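Local structure of endoglucanase (Thermotoga maritima, 1VHO) at residues 9-14 / 315-320; 37-42 / 182-187; 195-200 / 210-215; 222-227 / 325-330; 272-277 / 302-307. The protein probably acts as a metal-dependent aminopeptidase of the M42 family, binding two divalent metal cations per subunit, although it carries the name endoglucanase. All blocks are in the same frame, centred on the assembly; numbering follows the deposited sequence.

Contact 1. Residues 9-14 / 315-320; sequences KLLMEL and VDPRDV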
# COMPACT_ATOMS: atom_id res chain seq x y z
N LYS A 9 -9.95 7.52 -9.97
CA LYS A 9 -8.79 8.22 -10.54
C LYS A 9 -7.64 8.35 -9.54
O LYS A 9 -6.48 8.24 -9.95
CB LYS A 9 -9.15 9.60 -11.07
CG LYS A 9 -7.98 10.35 -11.71
CD LYS A 9 -7.36 9.55 -12.86
CE LYS A 9 -6.92 10.50 -13.99
NZ LYS A 9 -5.43 10.74 -13.90
N LEU A 10 -7.92 8.63 -8.27
CA LEU A 10 -6.90 8.74 -7.24
C LEU A 10 -6.15 7.40 -7.11
O LEU A 10 -4.93 7.37 -6.94
CB LEU A 10 -7.52 9.08 -5.87
CG LEU A 10 -6.62 8.98 -4.63
CD1 LEU A 10 -5.50 9.98 -4.63
CD2 LEU A 10 -7.51 9.21 -3.38
N LEU A 11 -6.93 6.31 -7.08
CA LEU A 11 -6.34 4.97 -7.00
C LEU A 11 -5.48 4.69 -8.24
O LEU A 11 -4.39 4.11 -8.03
CB LEU A 11 -7.45 3.93 -6.85
CG LEU A 11 -8.17 3.98 -5.48
CD1 LEU A 11 -9.41 3.08 -5.53
CD2 LEU A 11 -7.23 3.53 -4.36
N MSE A 12 -5.92 5.00 -9.43
CA MSE A 12 -5.06 4.76 -10.61
C MSE A 12 -3.78 5.56 -10.56
O MSE A 12 -2.65 5.03 -10.81
CB MSE A 12 -5.88 5.09 -11.89
CG MSE A 12 -6.90 4.00 -12.18
SE MSE A 12 -7.68 4.34 -13.91
CE MSE A 12 -8.73 5.85 -13.48
N GLU A 13 -3.85 6.81 -10.08
CA GLU A 13 -2.65 7.64 -10.02
C GLU A 13 -1.68 7.07 -8.96
O GLU A 13 -0.48 7.04 -9.24
CB GLU A 13 -2.94 9.12 -9.73
CG GLU A 13 -3.71 9.76 -10.87
CD GLU A 13 -3.83 11.29 -10.75
OE1 GLU A 13 -3.54 11.93 -9.74
OE2 GLU A 13 -4.26 11.88 -11.75
N LEU A 14 -2.22 6.59 -7.84
CA LEU A 14 -1.35 6.05 -6.77
C LEU A 14 -0.69 4.76 -7.24
O LEU A 14 0.48 4.54 -7.01
CB LEU A 14 -2.15 5.81 -5.48
CG LEU A 14 -2.51 7.08 -4.66
CD1 LEU A 14 -3.56 6.74 -3.60
CD2 LEU A 14 -1.24 7.61 -4.02
N VAL A 315 -9.31 -3.72 -7.08
CA VAL A 315 -10.05 -3.27 -5.89
C VAL A 315 -11.32 -2.55 -6.39
O VAL A 315 -11.40 -2.10 -7.56
CB VAL A 315 -9.28 -2.28 -5.02
CG1 VAL A 315 -8.03 -2.96 -4.42
CG2 VAL A 315 -8.87 -1.04 -5.83
N ASP A 316 -12.29 -2.44 -5.48
CA ASP A 316 -13.51 -1.70 -5.78
C ASP A 316 -13.40 -0.35 -5.12
O ASP A 316 -13.36 -0.25 -3.88
CB ASP A 316 -14.71 -2.49 -5.14
CG ASP A 316 -16.04 -1.93 -5.63
OD1 ASP A 316 -16.16 -0.69 -5.68
OD2 ASP A 316 -16.92 -2.73 -6.03
N PRO A 317 -13.39 0.78 -5.85
CA PRO A 317 -13.29 2.10 -5.28
C PRO A 317 -14.37 2.41 -4.27
O PRO A 317 -14.13 3.24 -3.37
CB PRO A 317 -13.30 3.06 -6.46
CG PRO A 317 -13.10 2.22 -7.66
CD PRO A 317 -13.48 0.79 -7.34
N ARG A 318 -15.55 1.74 -4.35
CA ARG A 318 -16.57 2.00 -3.33
C ARG A 318 -16.14 1.48 -1.97
O ARG A 318 -16.55 2.06 -0.94
CB ARG A 318 -17.92 1.39 -3.71
CG ARG A 318 -18.51 1.91 -5.02
CD ARG A 318 -19.72 1.03 -5.37
NE ARG A 318 -19.24 -0.33 -5.70
CZ ARG A 318 -20.03 -1.36 -5.93
NH1 ARG A 318 -21.37 -1.18 -5.86
NH2 ARG A 318 -19.56 -2.53 -6.21
N ASP A 319 -15.41 0.34 -1.88
CA ASP A 319 -14.97 -0.15 -0.59
C ASP A 319 -13.99 0.86 0.01
O ASP A 319 -13.89 1.07 1.24
CB ASP A 319 -14.22 -1.51 -0.73
CG ASP A 319 -15.17 -2.64 -1.08
OD1 ASP A 319 -16.40 -2.59 -0.73
OD2 ASP A 319 -14.69 -3.60 -1.71
N VAL A 320 -13.14 1.43 -0.89
CA VAL A 320 -12.17 2.43 -0.45
C VAL A 320 -12.86 3.65 0.14
O VAL A 320 -12.49 4.18 1.20
CB VAL A 320 -11.22 2.79 -1.63
CG1 VAL A 320 -10.39 4.03 -1.31
CG2 VAL A 320 -10.27 1.59 -1.83
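Leu11 and Pro317 bring their CA atoms to 7.7 Å, the closest CA pair between 9-14 and 315-320. The meeting joins the N-terminal helix to the C-terminal helix within the alpha/beta domain of an M42 peptidase, in which helices pack against a central mixed sheet. A single leucine methyl carries the whole contact. Leu11 CG stands anti to the carbonyl carbon (chi1 -70°), and this torsion, with chi2 at 170°, aims CD1 into a seat made by three apolar groups. Pro317 CB lies 4.0 Å from Leu11 CD1, the proline ring and the leucine branch crossing obliquely. Val315 CG2, at the end of strand 313-315, is 4.2 Å from the same methyl, and Val320 CG2, about one turn beyond the proline, is 4.1 Å from it. These are van der Waals contacts alone. Leu10 and Leu14 of the first helix pack instead on helices 171-187 and 25-35, while Val320 also rests on Ile303 of the sheet. The side chain of Val315 comes within about 8 Å of that of Asp172, a predicted zinc ligand.

The start of the second helix is fixed separately, on a side chain directed away from Leu11. Asp316 occupies the N-cap, its OD1 accepting from Arg318 N at 2.8 Å. Arg318 then folds back and grips the carboxylate side-on: its NH2 meets Asp316 OD2 at 2.7 Å, and its NE meets Asp316 OD1 at 3.1 Å in a nearly straight bond (174°), arriving from the same face of the carboxylate plane as the backbone N.

Contact 2. Residues 37-42 / 182-187; sequences PFVDEA and KVLEFL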
# COMPACT_ATOMS: atom_id res chain seq x y z
N PRO A 37 -4.21 20.40 1.39
CA PRO A 37 -5.38 21.22 1.64
C PRO A 37 -6.26 20.71 2.79
O PRO A 37 -7.23 21.38 3.18
CB PRO A 37 -6.19 21.12 0.37
CG PRO A 37 -5.20 20.65 -0.68
CD PRO A 37 -4.28 19.76 0.06
N PHE A 38 -5.97 19.54 3.32
CA PHE A 38 -6.81 18.91 4.34
C PHE A 38 -6.15 18.65 5.65
O PHE A 38 -6.71 17.94 6.54
CB PHE A 38 -7.30 17.57 3.71
CG PHE A 38 -7.96 17.76 2.36
CD1 PHE A 38 -9.09 18.52 2.22
CD2 PHE A 38 -7.43 17.14 1.23
CE1 PHE A 38 -9.73 18.69 1.00
CE2 PHE A 38 -8.04 17.30 -0.01
CZ PHE A 38 -9.18 18.11 -0.13
N VAL A 39 -4.90 19.07 5.84
CA VAL A 39 -4.22 18.88 7.10
C VAL A 39 -3.72 20.21 7.69
O VAL A 39 -3.51 21.18 6.96
CB VAL A 39 -2.99 17.94 7.02
CG1 VAL A 39 -3.39 16.55 6.57
CG2 VAL A 39 -1.88 18.46 6.10
N ASP A 40 -3.54 20.21 9.01
CA ASP A 40 -2.97 21.41 9.65
C ASP A 40 -1.48 21.40 9.35
O ASP A 40 -0.87 22.46 9.20
CB ASP A 40 -3.22 21.38 11.17
CG ASP A 40 -4.70 21.69 11.36
OD1 ASP A 40 -5.49 20.81 11.69
OD2 ASP A 40 -5.05 22.86 11.09
N GLU A 41 -0.88 20.21 9.33
CA GLU A 41 0.53 20.08 9.00
C GLU A 41 0.87 18.67 8.53
O GLU A 41 0.09 17.73 8.73
CB GLU A 41 1.47 20.44 10.14
CG GLU A 41 1.16 19.83 11.48
CD GLU A 41 2.07 20.33 12.60
OE1 GLU A 41 1.70 21.32 13.27
OE2 GLU A 41 3.12 19.72 12.83
N ALA A 42 2.04 18.57 7.91
CA ALA A 42 2.51 17.27 7.43
C ALA A 42 4.02 17.20 7.61
O ALA A 42 4.70 18.18 7.24
CB ALA A 42 2.10 17.02 6.00
N LYS A 182 -8.55 9.99 1.34
CA LYS A 182 -10.00 10.29 1.35
C LYS A 182 -10.48 10.60 2.77
O LYS A 182 -11.38 11.45 2.96
CB LYS A 182 -10.81 9.18 0.71
CG LYS A 182 -10.58 9.02 -0.81
CD LYS A 182 -11.01 10.25 -1.62
CE LYS A 182 -12.51 10.35 -1.75
NZ LYS A 182 -12.92 11.49 -2.61
N VAL A 183 -9.95 9.92 3.79
CA VAL A 183 -10.38 10.27 5.16
C VAL A 183 -10.13 11.76 5.44
O VAL A 183 -10.95 12.47 6.01
CB VAL A 183 -9.57 9.47 6.20
CG1 VAL A 183 -9.82 9.95 7.63
CG2 VAL A 183 -9.92 7.99 6.11
N LEU A 184 -8.92 12.24 5.09
CA LEU A 184 -8.59 13.66 5.33
C LEU A 184 -9.53 14.56 4.57
O LEU A 184 -10.04 15.56 5.12
CB LEU A 184 -7.12 13.92 5.00
CG LEU A 184 -6.12 13.25 5.96
CD1 LEU A 184 -4.71 13.34 5.40
CD2 LEU A 184 -6.13 13.95 7.33
N GLU A 185 -9.87 14.21 3.33
CA GLU A 185 -10.81 15.00 2.56
C GLU A 185 -12.16 15.04 3.25
O GLU A 185 -12.73 16.12 3.43
CB GLU A 185 -10.94 14.49 1.12
CG GLU A 185 -11.93 15.33 0.32
CD GLU A 185 -12.45 14.63 -0.90
OE1 GLU A 185 -13.56 15.00 -1.36
OE2 GLU A 185 -11.81 13.68 -1.38
N PHE A 186 -12.67 13.89 3.71
CA PHE A 186 -13.96 13.86 4.40
C PHE A 186 -13.99 14.56 5.75
O PHE A 186 -15.05 15.11 6.11
CB PHE A 186 -14.35 12.37 4.61
CG PHE A 186 -14.59 11.64 3.30
CD1 PHE A 186 -14.77 12.31 2.11
CD2 PHE A 186 -14.67 10.25 3.31
CE1 PHE A 186 -14.98 11.63 0.93
CE2 PHE A 186 -14.92 9.56 2.15
CZ PHE A 186 -15.08 10.23 0.94
N LEU A 187 -12.92 14.58 6.52
CA LEU A 187 -12.84 15.21 7.81
C LEU A 187 -13.05 16.73 7.75
O LEU A 187 -13.43 17.33 8.76
CB LEU A 187 -11.57 14.90 8.55
CG LEU A 187 -11.49 13.46 9.13
CD1 LEU A 187 -10.09 13.22 9.70
CD2 LEU A 187 -12.52 13.31 10.25
O HOH W 1 -9.27 17.37 7.04
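Phe38 lays one face of its ring over Glu185, and this CH-pi contact is the centre of the junction between helix 171-187 and the chain leading into strand 41-44, an edge strand of the mixed sheet with a classic beta bulge at Asp40 and Glu41, opposite Tyr53. Glu185 CA stands 4.0 Å from the ring centroid, only 12° off the normal; farther out, Glu185 CG lies 3.9 Å from Phe38 CZ, the side chains running alongside. Pro37 CB covers the opposite ring face, so the phenyl is sandwiched. An alanine in place of Phe38 would remove the ring and would probably uncover the aliphatic part of Glu185, opening a gap beside the helix.

The apolar contacts continue inward: Val39 CG1 meets Leu184 CD1 at 3.7 Å, and the CB atoms of Phe38 and Leu184 approach to 3.9 Å.

Polar linkage is indirect. One water donates to Phe38 O and to Leu184 O, each at 2.7 Å, tying sheet edge to covering helix. The carboxylate of Glu185 leads away from the ring to a salt bridge, Lys182 NZ to Glu185 OE2 at 2.7 Å. Glu185 thus serves two chemistries: methylenes pack on an aromatic face while the charge, probably neutralised by the lysine, stays clear.

Contact 3. Residues 195-200 / 210-215; sequences DVYVVF and GALTGA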
# COMPACT_ATOMS: atom_id res chain seq x y z
N ASP A 195 -8.09 14.35 17.62
CA ASP A 195 -6.96 14.87 16.84
C ASP A 195 -6.58 13.66 15.97
O ASP A 195 -6.52 12.54 16.51
CB ASP A 195 -5.81 15.30 17.73
CG ASP A 195 -6.15 16.60 18.49
OD1 ASP A 195 -7.09 17.32 18.12
OD2 ASP A 195 -5.44 16.85 19.47
N VAL A 196 -6.36 13.86 14.68
CA VAL A 196 -6.08 12.71 13.82
C VAL A 196 -4.69 12.73 13.23
O VAL A 196 -4.26 13.78 12.70
CB VAL A 196 -7.12 12.69 12.68
CG1 VAL A 196 -6.81 11.61 11.64
CG2 VAL A 196 -8.53 12.44 13.26
N TYR A 197 -4.01 11.60 13.28
CA TYR A 197 -2.68 11.48 12.73
C TYR A 197 -2.74 10.37 11.65
O TYR A 197 -3.15 9.26 11.97
CB TYR A 197 -1.63 11.10 13.75
CG TYR A 197 -1.44 12.16 14.82
CD1 TYR A 197 -2.38 12.26 15.86
CD2 TYR A 197 -0.39 13.07 14.76
CE1 TYR A 197 -2.25 13.22 16.83
CE2 TYR A 197 -0.26 14.04 15.75
CZ TYR A 197 -1.16 14.10 16.78
OH TYR A 197 -1.06 15.04 17.78
N VAL A 198 -2.41 10.75 10.43
CA VAL A 198 -2.49 9.79 9.30
C VAL A 198 -1.09 9.47 8.87
O VAL A 198 -0.36 10.36 8.39
CB VAL A 198 -3.39 10.38 8.22
CG1 VAL A 198 -3.55 9.40 7.10
CG2 VAL A 198 -4.78 10.71 8.80
N VAL A 199 -0.71 8.19 8.95
CA VAL A 199 0.68 7.81 8.71
C VAL A 199 0.89 6.92 7.48
O VAL A 199 0.29 5.86 7.35
CB VAL A 199 1.17 7.05 9.96
CG1 VAL A 199 2.64 6.64 9.83
CG2 VAL A 199 0.91 7.85 11.24
N PHE A 200 1.72 7.42 6.58
CA PHE A 200 2.11 6.74 5.35
C PHE A 200 3.56 6.29 5.54
O PHE A 200 4.53 7.05 5.36
CB PHE A 200 1.96 7.71 4.15
CG PHE A 200 0.58 8.30 4.00
CD1 PHE A 200 0.25 9.49 4.64
CD2 PHE A 200 -0.39 7.67 3.24
CE1 PHE A 200 -1.02 10.05 4.50
CE2 PHE A 200 -1.68 8.19 3.11
CZ PHE A 200 -1.98 9.41 3.75
N GLY A 210 6.97 3.37 15.35
CA GLY A 210 8.23 4.03 15.03
C GLY A 210 8.06 5.02 13.89
O GLY A 210 8.65 6.10 13.87
N ALA A 211 7.20 4.69 12.89
CA ALA A 211 7.04 5.69 11.82
C ALA A 211 6.42 6.94 12.39
O ALA A 211 6.81 8.07 12.13
CB ALA A 211 6.17 5.12 10.70
N LEU A 212 5.31 6.76 13.11
CA LEU A 212 4.62 7.91 13.68
C LEU A 212 5.51 8.76 14.58
O LEU A 212 5.53 9.98 14.42
CB LEU A 212 3.41 7.41 14.49
CG LEU A 212 2.73 8.43 15.40
CD1 LEU A 212 2.15 9.58 14.60
CD2 LEU A 212 1.61 7.72 16.19
N THR A 213 6.31 8.13 15.45
CA THR A 213 7.15 8.89 16.38
C THR A 213 8.38 9.50 15.73
O THR A 213 9.02 10.37 16.32
CB THR A 213 7.53 8.13 17.65
OG1 THR A 213 8.12 6.87 17.34
CG2 THR A 213 6.28 7.87 18.50
N GLY A 214 8.62 9.19 14.45
CA GLY A 214 9.74 9.81 13.73
C GLY A 214 9.34 11.23 13.37
O GLY A 214 10.17 12.02 12.91
N ALA A 215 8.06 11.56 13.53
CA ALA A 215 7.50 12.85 13.27
C ALA A 215 6.85 13.51 14.48
O ALA A 215 6.95 14.71 14.66
CB ALA A 215 6.40 12.73 12.18
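Val199 presses both of its methyls against helix 208-213, overlapping Ala211 with one and Leu212 with the other. Its CG1 meets Ala211 CB at 3.9 Å, while Val199 CG2 lies 4.0 Å from Leu212 CD1. The fork is set by a first torsion of -178°, which places CG1 anti to the backbone N and CG2 anti to the carbonyl carbon, one prong for each partner. The side chains of Val199 and Leu212 cross at about a right angle, the leucine passing over the valine on its way toward Tyr197. There Leu212 CD1 reaches Tyr197 CB at 4.2 Å. Leu212 gets this far along the strand because its CG stands opposite the backbone N (chi1 168°).

The pairing is the first half of a beta-alpha-beta crossover: strand 195-201 gives way to this helix, which leads on to strand 222-229, parallel to the first with strand 61-67 between them. Alternate residues divide the work, since Val196, Val198 and Phe200 turn to the other face of the sheet and pack on helix 171-187. The ring of Tyr197 stacks on Tyr53 and meets Tyr216 edge-to-face, and its hydroxyl is hydrogen-bonded to Lys61.

Ala211 also touches Glu205, a predicted zinc ligand, and a cacodylate ion, probably from the crystallisation liquor, lies about 4 Å from the side chain of Val199. Between the two segments the packing is aliphatic throughout, with no charge or directional bond, although the predicted metal site lies close by.

Contact 4. Residues 222-227 / 325-330; sequences AAIVMD and RLLSLV. With SO4 (sulfate ion), chain D.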
# COMPACT_ATOMS: atom_id res chain seq x y z
N ALA A 222 -5.86 5.44 20.27
CA ALA A 222 -6.44 4.35 19.49
C ALA A 222 -5.79 4.35 18.09
O ALA A 222 -5.38 5.40 17.63
CB ALA A 222 -7.94 4.40 19.37
N ALA A 223 -5.56 3.14 17.55
CA ALA A 223 -4.91 3.11 16.23
C ALA A 223 -5.68 2.17 15.31
O ALA A 223 -6.16 1.13 15.76
CB ALA A 223 -3.49 2.57 16.39
N ILE A 224 -5.79 2.57 14.05
CA ILE A 224 -6.46 1.69 13.07
C ILE A 224 -5.41 1.44 11.96
O ILE A 224 -4.95 2.39 11.34
CB ILE A 224 -7.75 2.29 12.54
CG1 ILE A 224 -8.68 2.73 13.73
CG2 ILE A 224 -8.46 1.26 11.65
CD1 ILE A 224 -10.09 3.12 13.20
N VAL A 225 -5.03 0.19 11.78
CA VAL A 225 -4.02 -0.18 10.79
C VAL A 225 -4.74 -0.66 9.54
O VAL A 225 -5.64 -1.49 9.64
CB VAL A 225 -3.09 -1.30 11.31
CG1 VAL A 225 -2.20 -1.87 10.22
CG2 VAL A 225 -2.27 -0.80 12.48
N MSE A 226 -4.30 -0.19 8.38
CA MSE A 226 -4.94 -0.58 7.13
C MSE A 226 -4.21 -1.79 6.54
O MSE A 226 -2.98 -1.81 6.54
CB MSE A 226 -4.76 0.55 6.10
CG MSE A 226 -5.35 1.89 6.44
SE MSE A 226 -7.26 1.81 6.35
CE MSE A 226 -7.66 1.37 8.17
N ASP A 227 -4.97 -2.62 5.84
CA ASP A 227 -4.34 -3.75 5.15
C ASP A 227 -5.28 -4.11 4.00
O ASP A 227 -6.23 -3.37 3.73
CB ASP A 227 -4.16 -4.93 6.09
CG ASP A 227 -2.99 -5.83 5.72
OD1 ASP A 227 -2.50 -5.82 4.56
OD2 ASP A 227 -2.51 -6.57 6.60
N ARG A 325 -15.08 6.89 4.70
CA ARG A 325 -16.27 7.51 5.32
C ARG A 325 -16.38 7.02 6.75
O ARG A 325 -16.58 7.78 7.70
CB ARG A 325 -17.55 7.17 4.50
CG ARG A 325 -18.81 7.88 5.04
CD ARG A 325 -19.95 7.82 4.04
NE ARG A 325 -20.62 6.52 3.96
CZ ARG A 325 -21.62 6.16 4.76
NH1 ARG A 325 -22.10 6.97 5.72
NH2 ARG A 325 -22.17 4.96 4.61
N LEU A 326 -16.26 5.69 6.96
CA LEU A 326 -16.31 5.15 8.32
C LEU A 326 -15.21 5.71 9.19
O LEU A 326 -15.47 6.06 10.36
CB LEU A 326 -16.06 3.60 8.23
CG LEU A 326 -16.00 2.90 9.59
CD1 LEU A 326 -17.27 3.19 10.40
CD2 LEU A 326 -15.85 1.37 9.39
N LEU A 327 -13.96 5.80 8.71
CA LEU A 327 -12.86 6.29 9.54
C LEU A 327 -13.09 7.77 9.92
O LEU A 327 -12.78 8.17 11.05
CB LEU A 327 -11.46 6.20 8.90
CG LEU A 327 -10.95 4.78 8.58
CD1 LEU A 327 -9.51 4.83 8.04
CD2 LEU A 327 -10.99 3.91 9.81
N SER A 328 -13.61 8.55 8.99
CA SER A 328 -13.92 9.96 9.30
C SER A 328 -15.01 9.96 10.40
O SER A 328 -14.92 10.78 11.33
CB SER A 328 -14.34 10.75 8.08
OG SER A 328 -15.62 10.41 7.52
N LEU A 329 -16.00 9.11 10.35
CA LEU A 329 -17.06 9.01 11.37
C LEU A 329 -16.51 8.55 12.70
O LEU A 329 -16.98 8.99 13.77
CB LEU A 329 -18.23 8.17 10.87
CG LEU A 329 -18.99 8.81 9.72
CD1 LEU A 329 -19.86 7.81 8.96
CD2 LEU A 329 -19.85 9.97 10.24
N VAL A 330 -15.48 7.70 12.70
CA VAL A 330 -14.85 7.26 13.95
C VAL A 330 -14.24 8.47 14.62
O VAL A 330 -14.38 8.72 15.82
CB VAL A 330 -13.80 6.15 13.72
CG1 VAL A 330 -12.94 5.89 14.93
CG2 VAL A 330 -14.51 4.85 13.31
S SO4 D . -23.27 9.99 6.81
O1 SO4 D . -24.22 10.06 5.63
O2 SO4 D . -23.83 8.95 7.73
O3 SO4 D . -21.91 9.66 6.32
O4 SO4 D . -23.27 11.33 7.49
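Leu327 faces Ile224 and Met226 with one methyl for each, and the two encounters differ in direction. Against Ile224 the side chains slide past each other in opposite senses, bringing Leu327 CD2 to 3.6 Å from Ile224 CD1. Against selenomethionine Met226 they meet tip to tip, Leu327 CD1 lying 3.9 Å from Met226 CE; the bend at chi2 (-71°) and chi3 curls the long chain round toward the helix. Val330, one turn on, adds a looser touch, its CG1 standing 4.3 Å from Ile224 CD1. The pattern is that of a helix lying along a sheet strand: the axes of 222-227 and 325-330 run antiparallel (173°), 11.5 Å apart at their closest, with Phe64 of the adjacent strand also under Leu327. The same strand carries Asp227, a predicted zinc ligand salt-bridged to Arg281.

On the helix's outer side Arg325 points away from the strand. Its NH1 donates to sulfate O3 at 2.8 Å, an ion probably from the crystallisation liquor that His269 also binds, while NE pairs with Glu322 and NH2 with the carbonyl of His269. A methionine here would lack the guanidinium and would probably leave Glu322 without its ionic mate and the His269 carbonyl without this donor.

Apolar side chains thus pack between helix and strand, and the charge of Arg325 is spent on the outer side of the helix.

Contact 5. Residues 272-277 / 302-307; sequences SLQEEA and SIPLKY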
# COMPACT_ATOMS: atom_id res chain seq x y z
N SER A 272 -21.70 -0.74 5.10
CA SER A 272 -21.71 -2.20 4.99
C SER A 272 -20.32 -2.72 5.31
O SER A 272 -19.34 -2.17 4.77
CB SER A 272 -22.15 -2.63 3.58
OG SER A 272 -23.54 -2.26 3.42
N LEU A 273 -20.21 -3.78 6.06
CA LEU A 273 -18.89 -4.30 6.45
C LEU A 273 -18.81 -5.80 6.21
O LEU A 273 -19.85 -6.47 6.11
CB LEU A 273 -18.69 -4.10 7.97
CG LEU A 273 -18.59 -2.65 8.51
CD1 LEU A 273 -18.49 -2.66 10.02
CD2 LEU A 273 -17.37 -1.93 7.91
N GLN A 274 -17.58 -6.29 6.17
CA GLN A 274 -17.37 -7.75 6.06
C GLN A 274 -16.46 -8.08 7.23
O GLN A 274 -16.05 -7.12 7.92
CB GLN A 274 -16.68 -8.09 4.73
CG GLN A 274 -17.58 -7.84 3.53
CD GLN A 274 -16.96 -8.20 2.21
OE1 GLN A 274 -17.19 -9.31 1.74
NE2 GLN A 274 -16.23 -7.28 1.53
N GLU A 275 -16.14 -9.35 7.51
CA GLU A 275 -15.25 -9.59 8.61
C GLU A 275 -14.38 -10.82 8.32
O GLU A 275 -14.65 -11.57 7.40
CB GLU A 275 -15.98 -9.72 9.93
CG GLU A 275 -16.64 -11.05 10.17
CD GLU A 275 -17.74 -11.41 9.22
OE1 GLU A 275 -17.57 -12.39 8.47
OE2 GLU A 275 -18.79 -10.73 9.22
N GLU A 276 -13.31 -10.95 9.07
CA GLU A 276 -12.42 -12.12 8.89
C GLU A 276 -11.88 -12.48 10.26
O GLU A 276 -11.66 -11.61 11.11
CB GLU A 276 -11.34 -11.81 7.86
CG GLU A 276 -10.32 -10.75 8.29
CD GLU A 276 -9.41 -10.36 7.11
OE1 GLU A 276 -9.30 -11.11 6.12
OE2 GLU A 276 -8.85 -9.26 7.15
N ALA A 277 -11.68 -13.77 10.54
CA ALA A 277 -11.24 -14.23 11.84
C ALA A 277 -9.89 -13.68 12.24
O ALA A 277 -9.68 -13.43 13.42
CB ALA A 277 -11.17 -15.77 11.88
N SER A 302 -9.37 -3.94 6.58
CA SER A 302 -8.84 -4.23 5.27
C SER A 302 -9.76 -3.97 4.10
O SER A 302 -10.98 -4.09 4.20
CB SER A 302 -8.47 -5.76 5.19
OG SER A 302 -7.42 -6.03 6.13
N ILE A 303 -9.10 -3.65 2.97
CA ILE A 303 -9.83 -3.45 1.71
C ILE A 303 -9.77 -4.77 0.91
O ILE A 303 -8.67 -5.34 0.76
CB ILE A 303 -9.13 -2.33 0.92
CG1 ILE A 303 -9.40 -0.96 1.55
CG2 ILE A 303 -9.60 -2.33 -0.55
CD1 ILE A 303 -10.86 -0.52 1.63
N PRO A 304 -10.89 -5.30 0.43
CA PRO A 304 -10.91 -6.52 -0.36
C PRO A 304 -10.10 -6.29 -1.65
O PRO A 304 -10.25 -5.23 -2.27
CB PRO A 304 -12.37 -6.72 -0.78
CG PRO A 304 -13.12 -5.98 0.34
CD PRO A 304 -12.26 -4.74 0.58
N LEU A 305 -9.23 -7.22 -1.94
CA LEU A 305 -8.42 -7.04 -3.18
C LEU A 305 -8.35 -8.38 -3.87
O LEU A 305 -8.15 -9.42 -3.23
CB LEU A 305 -7.05 -6.50 -2.73
CG LEU A 305 -5.98 -6.27 -3.79
CD1 LEU A 305 -4.99 -5.25 -3.24
CD2 LEU A 305 -5.24 -7.56 -4.15
N LYS A 306 -8.48 -8.41 -5.19
CA LYS A 306 -8.39 -9.69 -5.90
C LYS A 306 -7.10 -9.75 -6.68
O LYS A 306 -6.58 -8.71 -7.12
CB LYS A 306 -9.64 -9.75 -6.80
CG LYS A 306 -10.03 -11.14 -7.29
CD LYS A 306 -11.35 -11.05 -8.06
CE LYS A 306 -12.10 -12.36 -8.04
NZ LYS A 306 -11.55 -13.36 -9.00
N TYR A 307 -6.51 -10.92 -6.88
CA TYR A 307 -5.29 -11.10 -7.66
C TYR A 307 -4.08 -10.51 -6.96
O TYR A 307 -3.19 -9.87 -7.52
CB TYR A 307 -5.41 -10.63 -9.12
CG TYR A 307 -6.70 -11.07 -9.77
CD1 TYR A 307 -7.03 -12.40 -9.92
CD2 TYR A 307 -7.62 -10.09 -10.17
CE1 TYR A 307 -8.26 -12.76 -10.50
CE2 TYR A 307 -8.84 -10.43 -10.72
CZ TYR A 307 -9.15 -11.78 -10.87
OH TYR A 307 -10.35 -12.11 -11.43
O HOH W 2 -9.02 -6.91 8.23
O HOH W 3 -6.21 -8.76 6.39
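Glu276 and Ser302 face each other across a pair of waters. Glu276 OE2 and Ser302 OG stand 3.7 Å apart, too far for a direct bond, and both waters span the gap. One gives a hydrogen to Glu276 OE2 at 2.6 Å and accepts from Ser302 OG; the other donates to both, reaching Ser302 OG at 3.0 Å. The serine hydroxyl therefore gives to one water and takes from the other, while OE2 takes from both. Alongside, Gln274 NE2 lies 3.6 Å from Pro304 CG, an amide nitrogen against the edge carbon of the proline.

These pairs reach over a strand of the mixed sheet: 274-276 is its outermost strand here and 297-304 lies two places in, with 247-249 between them and Val247 touching Gln274, Glu276 and Pro304. The side chains must bridge that width, and Glu276 does so extended beyond CG after starting between its backbone N and carbonyl carbon (chi1 68°).

Farther out, Glu276 OE1 is hydrogen-bonded to Thr229 OG1, which probably helps to fix the turn of the carboxylate. Gln274 NE2 donates to the carbonyls of Gly245 and Glu241, holding its amide beside Pro304 CG. Ser302 also packs on Asp227, a predicted zinc ligand, with their side chains about 3 Å apart at the nearest atoms.

In the fold
Contacts 1, 3 and 4 are buried and purely apolar across their segments, whereas contact 2 is only partly buried and contact 5, though buried, is mediated by water. Helix 317-333 serves both contact 1, at its start, and contact 4, farther along. Contacts 2 and 3 meet where Leu184 packs on Val198, and contacts 2 and 4 where Val183 packs on Leu327. Contact 5 adjoins contact 4 through neighbouring strands, Asp227 O probably bonding Ile303 N. Water enters at the sheet's margins, bridging backbones beside the loop into strand 41-44 and side chains near edge strand 274-276; contacts 3 and 4 pack helices on the sheet, contact 1 helix on helix.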